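Local coordinates for protein ORF14 (Streptomyces clavuligerus, PDB 2WPX) that binds acetyl-CoA through a GNAT fold and probably acts as a tandem-domain acyltransferase in the clavulanic acid biosynthesis pathway, at residues L8-L13 and R103-H108; G72-A77 and D88-H93. All coordinates share one frame; numbering follows the deposited sequence.

Interaction 1 of 2, residues L8-L13 and R103-H108. With ACO (acetyl coenzyme *a), chain C.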
loop_
_atom_site.group_PDB
_atom_site.type_symbol
_atom_site.label_atom_id
_atom_site.label_comp_id
_atom_site.label_asym_id
_atom_site.label_seq_id
_atom_site.Cartn_x
_atom_site.Cartn_y
_atom_site.Cartn_z
ATOM N N LEU A 8 2.500 -31.142 2.733
ATOM C CA LEU A 8 2.386 -29.870 2.019
ATOM C C LEU A 8 3.485 -29.762 0.993
ATOM O O LEU A 8 4.637 -29.994 1.308
ATOM C CB LEU A 8 2.466 -28.691 2.979
ATOM C CG LEU A 8 1.333 -28.636 4.008
ATOM C CD1 LEU A 8 1.725 -27.780 5.237
ATOM C CD2 LEU A 8 0.020 -28.172 3.373
ATOM N N GLU A 9 3.119 -29.412 -0.228
ATOM C CA GLU A 9 4.071 -29.175 -1.290
ATOM C C GLU A 9 4.279 -27.646 -1.501
ATOM O O GLU A 9 3.317 -26.902 -1.702
ATOM C CB GLU A 9 3.514 -29.804 -2.546
ATOM C CG GLU A 9 4.524 -30.177 -3.577
ATOM C CD GLU A 9 3.869 -30.225 -4.933
ATOM O OE1 GLU A 9 4.583 -30.450 -5.934
ATOM O OE2 GLU A 9 2.624 -30.004 -4.987
ATOM N N PHE A 10 5.531 -27.188 -1.405
ATOM C CA PHE A 10 5.924 -25.808 -1.748
ATOM C C PHE A 10 6.433 -25.733 -3.182
ATOM O O PHE A 10 7.389 -26.384 -3.535
ATOM C CB PHE A 10 6.992 -25.272 -0.792
ATOM C CG PHE A 10 6.514 -25.158 0.615
ATOM C CD1 PHE A 10 5.932 -23.978 1.063
ATOM C CD2 PHE A 10 6.605 -26.241 1.484
ATOM C CE1 PHE A 10 5.464 -23.861 2.370
ATOM C CE2 PHE A 10 6.143 -26.142 2.812
ATOM C CZ PHE A 10 5.557 -24.945 3.253
ATOM N N VAL A 11 5.762 -24.949 -4.002
ATOM C CA VAL A 11 6.107 -24.789 -5.403
ATOM C C VAL A 11 6.218 -23.266 -5.645
ATOM O O VAL A 11 5.410 -22.506 -5.142
ATOM C CB VAL A 11 4.976 -25.418 -6.283
ATOM C CG1 VAL A 11 3.714 -25.341 -5.550
ATOM C CG2 VAL A 11 4.805 -24.699 -7.638
ATOM N N PRO A 12 7.256 -22.822 -6.355
ATOM C CA PRO A 12 7.317 -21.401 -6.651
ATOM C C PRO A 12 6.077 -20.943 -7.440
ATOM O O PRO A 12 5.514 -21.679 -8.240
ATOM C CB PRO A 12 8.590 -21.262 -7.503
ATOM C CG PRO A 12 9.442 -22.383 -7.088
ATOM C CD PRO A 12 8.496 -23.526 -6.723
ATOM N N LEU A 13 5.681 -19.703 -7.198
ATOM C CA LEU A 13 4.640 -19.036 -7.932
ATOM C C LEU A 13 5.269 -18.168 -9.065
ATOM O O LEU A 13 5.868 -17.140 -8.825
ATOM C CB LEU A 13 3.847 -18.209 -6.921
ATOM C CG LEU A 13 2.743 -17.268 -7.397
ATOM C CD1 LEU A 13 1.849 -18.003 -8.423
ATOM C CD2 LEU A 13 1.977 -16.801 -6.175
ATOM N N ARG A 103 1.616 -21.895 9.988
ATOM C CA ARG A 103 2.859 -22.151 10.682
ATOM C C ARG A 103 3.950 -22.619 9.718
ATOM O O ARG A 103 5.094 -22.152 9.755
ATOM C CB ARG A 103 2.685 -23.221 11.775
ATOM C CG ARG A 103 3.994 -23.571 12.466
ATOM C CD ARG A 103 3.737 -24.555 13.604
ATOM N NE ARG A 103 3.275 -23.900 14.828
ATOM C CZ ARG A 103 2.014 -23.873 15.249
ATOM N NH1 ARG A 103 1.039 -24.487 14.549
ATOM N NH2 ARG A 103 1.740 -23.246 16.394
ATOM N N ALA A 104 3.603 -23.601 8.907
ATOM C CA ALA A 104 4.510 -24.126 7.907
ATOM C C ALA A 104 4.954 -22.989 6.934
ATOM O O ALA A 104 6.108 -22.948 6.533
ATOM C CB ALA A 104 3.840 -25.307 7.165
ATOM N N LEU A 105 4.067 -22.046 6.628
ATOM C CA LEU A 105 4.407 -20.952 5.707
ATOM C C LEU A 105 5.449 -20.021 6.326
ATOM O O LEU A 105 6.397 -19.599 5.709
ATOM C CB LEU A 105 3.149 -20.187 5.336
ATOM C CG LEU A 105 2.310 -20.866 4.252
ATOM C CD1 LEU A 105 0.989 -20.066 4.085
ATOM C CD2 LEU A 105 3.078 -21.020 2.893
ATOM N N TRP A 106 5.268 -19.772 7.607
ATOM C CA TRP A 106 6.144 -18.951 8.351
ATOM C C TRP A 106 7.519 -19.613 8.481
ATOM O O TRP A 106 8.573 -18.935 8.424
ATOM C CB TRP A 106 5.536 -18.778 9.735
ATOM C CG TRP A 106 6.404 -17.988 10.563
ATOM C CD1 TRP A 106 7.312 -18.443 11.468
ATOM C CD2 TRP A 106 6.542 -16.566 10.526
ATOM N NE1 TRP A 106 7.970 -17.375 12.066
ATOM C CE2 TRP A 106 7.520 -16.215 11.491
ATOM C CE3 TRP A 106 5.898 -15.541 9.808
ATOM C CZ2 TRP A 106 7.886 -14.900 11.721
ATOM C CZ3 TRP A 106 6.277 -14.224 10.039
ATOM C CH2 TRP A 106 7.268 -13.922 10.981
ATOM N N ALA A 107 7.529 -20.919 8.691
ATOM C CA ALA A 107 8.787 -21.644 8.781
ATOM C C ALA A 107 9.517 -21.597 7.445
ATOM O O ALA A 107 10.748 -21.507 7.403
ATOM C CB ALA A 107 8.562 -23.118 9.227
ATOM N N HIS A 108 8.765 -21.692 6.357
ATOM C CA HIS A 108 9.329 -21.570 5.024
ATOM C C HIS A 108 9.840 -20.116 4.836
ATOM O O HIS A 108 10.963 -19.898 4.370
ATOM C CB HIS A 108 8.276 -22.007 3.976
ATOM C CG HIS A 108 8.784 -22.074 2.571
ATOM N ND1 HIS A 108 8.261 -21.298 1.558
ATOM C CD2 HIS A 108 9.758 -22.821 1.998
ATOM C CE1 HIS A 108 8.904 -21.534 0.432
ATOM N NE2 HIS A 108 9.824 -22.448 0.670
HETATM N N1A ACO C . -7.452 -16.886 16.530
HETATM C C2A ACO C . -6.640 -17.103 17.554
HETATM N N3A ACO C . -5.425 -17.674 17.448
HETATM C C4A ACO C . -4.966 -18.026 16.247
HETATM C C5A ACO C . -5.786 -17.799 15.154
HETATM C C6A ACO C . -7.040 -17.226 15.304
HETATM N N6A ACO C . -7.808 -17.012 14.239
HETATM N N7A ACO C . -5.148 -18.240 14.074
HETATM C C8A ACO C . -3.951 -18.674 14.459
HETATM N N9A ACO C . -3.842 -18.556 15.764
HETATM C C1B ACO C . -2.606 -18.994 16.446
HETATM C C2B ACO C . -2.721 -20.243 17.322
HETATM O O2B ACO C . -1.621 -20.239 18.224
HETATM C C3B ACO C . -2.490 -21.313 16.313
HETATM O O3B ACO C . -1.869 -22.458 16.864
HETATM P P3B ACO C . -2.819 -23.669 17.297
HETATM O O7A ACO C . -2.122 -25.049 17.823
HETATM O O8A ACO C . -4.227 -23.234 17.773
HETATM O O9A ACO C . -2.518 -23.180 18.687
HETATM C C4B ACO C . -1.353 -20.746 15.446
HETATM O O4B ACO C . -1.548 -19.310 15.435
HETATM C C5B ACO C . -2.001 -21.610 14.340
HETATM O O5B ACO C . -1.554 -21.268 13.178
HETATM P P1A ACO C . -1.823 -22.142 11.968
HETATM O O1A ACO C . -0.378 -22.415 11.333
HETATM O O2A ACO C . -2.726 -23.361 12.117
HETATM O O3A ACO C . -2.764 -21.111 11.264
HETATM P P2A ACO C . -3.384 -20.783 9.865
HETATM O O4A ACO C . -4.922 -20.822 10.178
HETATM O O5A ACO C . -3.074 -21.724 8.759
HETATM O O6A ACO C . -2.985 -19.181 9.785
HETATM C CBP ACO C . -3.549 -16.843 9.414
HETATM C CCP ACO C . -3.160 -18.187 8.763
HETATM C CDP ACO C . -3.367 -17.498 10.772
HETATM C CEP ACO C . -2.330 -16.254 8.803
HETATM C CAP ACO C . -4.891 -16.940 8.643
HETATM O OAP ACO C . -5.855 -16.372 9.470
HETATM C C9P ACO C . -4.868 -16.069 7.367
HETATM O O9P ACO C . -4.472 -16.527 6.304
HETATM N N8P ACO C . -5.494 -14.894 7.455
HETATM C C7P ACO C . -5.545 -13.935 6.335
HETATM C C6P ACO C . -4.091 -13.583 6.046
HETATM C C5P ACO C . -3.370 -12.846 7.163
HETATM O O5P ACO C . -3.922 -12.021 7.874
HETATM N N4P ACO C . -2.110 -13.139 7.271
HETATM C C3P ACO C . -1.255 -12.372 8.152
HETATM C C2P ACO C . -0.621 -13.239 9.218
HETATM S S1P ACO C . 0.364 -12.023 10.124
HETATM C C ACO C . 1.921 -12.512 9.613
HETATM O O ACO C . 2.015 -13.221 8.610
HETATM C CH3 ACO C . 3.099 -12.068 10.481
#

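Interaction 2 of 2, residues G72-A77 and D88-H93. With ACO (acetyl coenzyme *a), chain C.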
loop_
_atom_site.group_PDB
_atom_site.type_symbol
_atom_site.label_atom_id
_atom_site.label_comp_id
_atom_site.label_asym_id
_atom_site.label_seq_id
_atom_site.Cartn_x
_atom_site.Cartn_y
_atom_site.Cartn_z
ATOM N N GLY A 72 -2.479 -22.195 0.106
ATOM C CA GLY A 72 -1.892 -21.005 0.743
ATOM C C GLY A 72 -0.784 -20.425 -0.101
ATOM O O GLY A 72 -0.396 -20.994 -1.117
ATOM N N ALA A 73 -0.267 -19.283 0.316
ATOM C CA ALA A 73 0.673 -18.551 -0.513
ATOM C C ALA A 73 1.570 -17.778 0.416
ATOM O O ALA A 73 1.127 -17.301 1.435
ATOM C CB ALA A 73 -0.079 -17.610 -1.420
ATOM N N LEU A 74 2.837 -17.693 0.071
ATOM C CA LEU A 74 3.770 -16.850 0.805
ATOM C C LEU A 74 4.516 -15.940 -0.153
ATOM O O LEU A 74 5.077 -16.426 -1.087
ATOM C CB LEU A 74 4.813 -17.737 1.489
ATOM C CG LEU A 74 6.050 -17.063 2.086
ATOM C CD1 LEU A 74 5.689 -16.313 3.356
ATOM C CD2 LEU A 74 7.150 -18.125 2.344
ATOM N N ARG A 75 4.571 -14.645 0.087
ATOM C CA ARG A 75 5.317 -13.769 -0.818
ATOM C C ARG A 75 6.280 -12.938 0.005
ATOM O O ARG A 75 5.867 -12.273 0.953
ATOM C CB ARG A 75 4.359 -12.841 -1.586
ATOM C CG ARG A 75 3.228 -13.574 -2.387
ATOM C CD ARG A 75 2.653 -12.662 -3.560
ATOM N NE ARG A 75 3.687 -12.204 -4.517
ATOM C CZ ARG A 75 3.491 -11.208 -5.373
ATOM N NH1 ARG A 75 2.307 -10.606 -5.404
ATOM N NH2 ARG A 75 4.458 -10.816 -6.191
ATOM N N LEU A 76 7.561 -12.979 -0.350
ATOM C CA LEU A 76 8.548 -12.124 0.271
ATOM C C LEU A 76 9.000 -11.045 -0.650
ATOM O O LEU A 76 9.159 -11.275 -1.844
ATOM C CB LEU A 76 9.791 -12.909 0.650
ATOM C CG LEU A 76 9.629 -13.826 1.848
ATOM C CD1 LEU A 76 11.008 -14.124 2.369
ATOM C CD2 LEU A 76 8.704 -13.248 2.935
ATOM N N ALA A 77 9.284 -9.879 -0.095
ATOM C CA ALA A 77 9.933 -8.817 -0.893
ATOM C C ALA A 77 11.267 -8.604 -0.258
ATOM O O ALA A 77 11.362 -8.479 0.956
ATOM C CB ALA A 77 9.089 -7.503 -0.894
ATOM N N ASP A 88 5.090 -9.899 2.128
ATOM C CA ASP A 88 4.086 -9.115 1.430
ATOM C C ASP A 88 2.780 -9.884 1.375
ATOM O O ASP A 88 1.739 -9.293 1.136
ATOM C CB ASP A 88 4.532 -8.767 0.035
ATOM C CG ASP A 88 5.258 -7.443 -0.024
ATOM O OD1 ASP A 88 5.773 -7.141 -1.119
ATOM O OD2 ASP A 88 5.277 -6.662 0.973
ATOM N N GLN A 89 2.849 -11.195 1.612
ATOM C CA GLN A 89 1.675 -12.023 1.657
ATOM C C GLN A 89 1.932 -13.308 2.403
ATOM O O GLN A 89 2.888 -14.030 2.094
ATOM C CB GLN A 89 1.092 -12.320 0.247
ATOM C CG GLN A 89 -0.157 -13.203 0.277
ATOM C CD GLN A 89 -0.679 -13.564 -1.127
ATOM O OE1 GLN A 89 -1.735 -13.076 -1.572
ATOM N NE2 GLN A 89 0.061 -14.393 -1.832
ATOM N N LEU A 90 1.076 -13.599 3.376
ATOM C CA LEU A 90 1.042 -14.921 3.988
ATOM C C LEU A 90 -0.439 -15.280 4.198
ATOM O O LEU A 90 -1.076 -14.798 5.124
ATOM C CB LEU A 90 1.828 -14.928 5.329
ATOM C CG LEU A 90 2.165 -16.311 5.902
ATOM C CD1 LEU A 90 3.350 -16.258 6.836
ATOM C CD2 LEU A 90 0.914 -16.998 6.604
ATOM N N LEU A 91 -0.978 -16.156 3.362
ATOM C CA LEU A 91 -2.417 -16.367 3.279
ATOM C C LEU A 91 -2.779 -17.882 3.260
ATOM O O LEU A 91 -2.149 -18.693 2.560
ATOM C CB LEU A 91 -2.933 -15.665 2.011
ATOM C CG LEU A 91 -4.428 -15.558 1.667
ATOM C CD1 LEU A 91 -4.676 -14.718 0.461
ATOM C CD2 LEU A 91 -4.925 -16.920 1.330
ATOM N N VAL A 92 -3.762 -18.270 4.059
ATOM C CA VAL A 92 -4.151 -19.671 4.154
ATOM C C VAL A 92 -5.630 -19.715 3.754
ATOM O O VAL A 92 -6.410 -18.831 4.142
ATOM C CB VAL A 92 -3.867 -20.204 5.585
ATOM C CG1 VAL A 92 -4.478 -21.569 5.840
ATOM C CG2 VAL A 92 -2.372 -20.301 5.839
ATOM N N HIS A 93 -5.970 -20.654 2.882
ATOM C CA HIS A 93 -7.344 -20.852 2.415
ATOM C C HIS A 93 -8.284 -20.924 3.634
ATOM O O HIS A 93 -8.077 -21.738 4.559
ATOM C CB HIS A 93 -7.402 -22.135 1.539
ATOM C CG HIS A 93 -8.775 -22.492 1.005
ATOM N ND1 HIS A 93 -8.996 -22.793 -0.334
ATOM C CD2 HIS A 93 -9.964 -22.696 1.633
ATOM C CE1 HIS A 93 -10.272 -23.098 -0.516
ATOM N NE2 HIS A 93 -10.878 -23.056 0.665
HETATM N N1A ACO C . -7.452 -16.886 16.530
HETATM C C2A ACO C . -6.640 -17.103 17.554
HETATM N N3A ACO C . -5.425 -17.674 17.448
HETATM C C4A ACO C . -4.966 -18.026 16.247
HETATM C C5A ACO C . -5.786 -17.799 15.154
HETATM C C6A ACO C . -7.040 -17.226 15.304
HETATM N N6A ACO C . -7.808 -17.012 14.239
HETATM N N7A ACO C . -5.148 -18.240 14.074
HETATM C C8A ACO C . -3.951 -18.674 14.459
HETATM N N9A ACO C . -3.842 -18.556 15.764
HETATM C C1B ACO C . -2.606 -18.994 16.446
HETATM C C2B ACO C . -2.721 -20.243 17.322
HETATM O O2B ACO C . -1.621 -20.239 18.224
HETATM C C3B ACO C . -2.490 -21.313 16.313
HETATM O O3B ACO C . -1.869 -22.458 16.864
HETATM P P3B ACO C . -2.819 -23.669 17.297
HETATM O O7A ACO C . -2.122 -25.049 17.823
HETATM O O8A ACO C . -4.227 -23.234 17.773
HETATM O O9A ACO C . -2.518 -23.180 18.687
HETATM C C4B ACO C . -1.353 -20.746 15.446
HETATM O O4B ACO C . -1.548 -19.310 15.435
HETATM C C5B ACO C . -2.001 -21.610 14.340
HETATM O O5B ACO C . -1.554 -21.268 13.178
HETATM P P1A ACO C . -1.823 -22.142 11.968
HETATM O O1A ACO C . -0.378 -22.415 11.333
HETATM O O2A ACO C . -2.726 -23.361 12.117
HETATM O O3A ACO C . -2.764 -21.111 11.264
HETATM P P2A ACO C . -3.384 -20.783 9.865
HETATM O O4A ACO C . -4.922 -20.822 10.178
HETATM O O5A ACO C . -3.074 -21.724 8.759
HETATM O O6A ACO C . -2.985 -19.181 9.785
HETATM C CBP ACO C . -3.549 -16.843 9.414
HETATM C CCP ACO C . -3.160 -18.187 8.763
HETATM C CDP ACO C . -3.367 -17.498 10.772
HETATM C CEP ACO C . -2.330 -16.254 8.803
HETATM C CAP ACO C . -4.891 -16.940 8.643
HETATM O OAP ACO C . -5.855 -16.372 9.470
HETATM C C9P ACO C . -4.868 -16.069 7.367
HETATM O O9P ACO C . -4.472 -16.527 6.304
HETATM N N8P ACO C . -5.494 -14.894 7.455
HETATM C C7P ACO C . -5.545 -13.935 6.335
HETATM C C6P ACO C . -4.091 -13.583 6.046
HETATM C C5P ACO C . -3.370 -12.846 7.163
HETATM O O5P ACO C . -3.922 -12.021 7.874
HETATM N N4P ACO C . -2.110 -13.139 7.271
HETATM C C3P ACO C . -1.255 -12.372 8.152
HETATM C C2P ACO C . -0.621 -13.239 9.218
HETATM S S1P ACO C . 0.364 -12.023 10.124
HETATM C C ACO C . 1.921 -12.512 9.613
HETATM O O ACO C . 2.015 -13.221 8.610
HETATM C CH3 ACO C . 3.099 -12.068 10.481
#

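Interaction 1 of 2, residues L8-L13 and R103-H108
With CG of Phe10 anti to its own carbonyl carbon (chi1 -64°) and CG of His108 anti to the backbone N (chi1 -173°), two flat groups meet between strand 9-12 and helix 103-108. They form a face-to-face stack: the ring centroids lie 4.3 Å apart, the planes open by 27°, and each ring sits off-centre over the other. The two side chains run past each other in opposite directions, and the contact extends back along His108 to its CB, 3.7 Å from Phe10 CE1. The same CE1 takes a second neighbour at its edge, where Leu105 CD2 approaches near the ring plane at 3.7 Å. Farther round the rim, Phe10 CZ looks at Ala104 CB across 4.3 Å. Leu8 adds a smaller apolar touch on the same methyl, its CD1 branch 3.8 Å from Ala104 CB.

No hydrogen bond joins the two segments; they meet through side chains, while the strand pairs by its backbone with strand 57-66. Trp62, on that strand, sets its ring edge-to-face with His108, which brings a second aromatic to the imidazole. At the other end of the helical segment, Arg103 N donates to O1A of the acetyl coenzyme A diphosphate; the modelled length is so short that its exact value is doubtful. Arg98, Gly100 and Gly102 add their backbone N-H groups to the cofactor. This is the GNAT arrangement: an N-terminal edge strand packed on the helix that follows the pyrophosphate-binding loop.

Interaction 2 of 2, residues G72-A77 and D88-H93
Ala73 and Leu91 form a hydrogen-bonded antiparallel pair in the hairpin of strands 69-79 and 84-92, part of the GNAT acetyl-CoA-binding core. Ala73 N reaches Leu91 O at 3.0 Å and Leu91 N returns to Ala73 O, both in the carbonyl plane. From Gly72 to Leu74 the strand is buried and its pairing regular. Gly72 faces Val92 in a non-hydrogen-bonded pair with CA atoms 4.3 Å apart, and without a side chain its CA comes close to Leu91 O.

Leu74 and Leu90 point to one face, their side chains crossing at an angle with the CD1 atoms 4.2 Å apart; helix 101-115 packs over Leu74. On the other face Arg75 lays its methylene chain against Gln89, with Arg75 CG 3.6 Å from Gln89 CB. The bend at chi3 (57°) leads the guanidinium away from Gln89 to a salt bridge with Asp61 and a bond with Ser49. Helix 18-33 covers Ala73 and Leu91 here.

Toward Asp88 the regular pairing gives way to a classic beta bulge, in which Asp88 and Gln89 both face Arg75. Arg75 O is shared by two donors: Asp88 N at 2.8 Å, from 27° off the carbonyl plane, and Gln89 N in a longer bond of 3.3 Å. Arg75 N keeps a firm bond to Gln89 O, on a lone pair. The Asp88 side chain is exposed; its OD1 comes to 3.3 Å from Ala77 CB without a hydrogen bond, while OD2 is paired with Arg86.

The far edge of strand 89-92 serves the cofactor: Leu90 O accepts the N4P hydrogen of the pantetheine arm, and Val92 N donates to O9P at 2.9 Å, with 151° at the hydrogen.

The two interactions, centred 9 Å apart, lie around one acetyl coenzyme A. Interaction 2 is nested in the chain loop closed by interaction 1, and strand 84-92 is followed by helix 101-115. Leu105 joins them, its CD1 packing 3.8 Å from Val92 CG2 while its O lies 3.7 Å from Leu74 CD2. The binding of the cofactor is divided between them: residues 88-93 hold the pantetheine by backbone bonds, whereas the start of helix 101-115 and the loop before it receive the diphosphate. The two meet again at the acetyl group, where Trp106 CZ3 is 3.9 Å from ACO CH3. There Leu90 CB lies 3.7 Å from ACO O, the thioester oxygen.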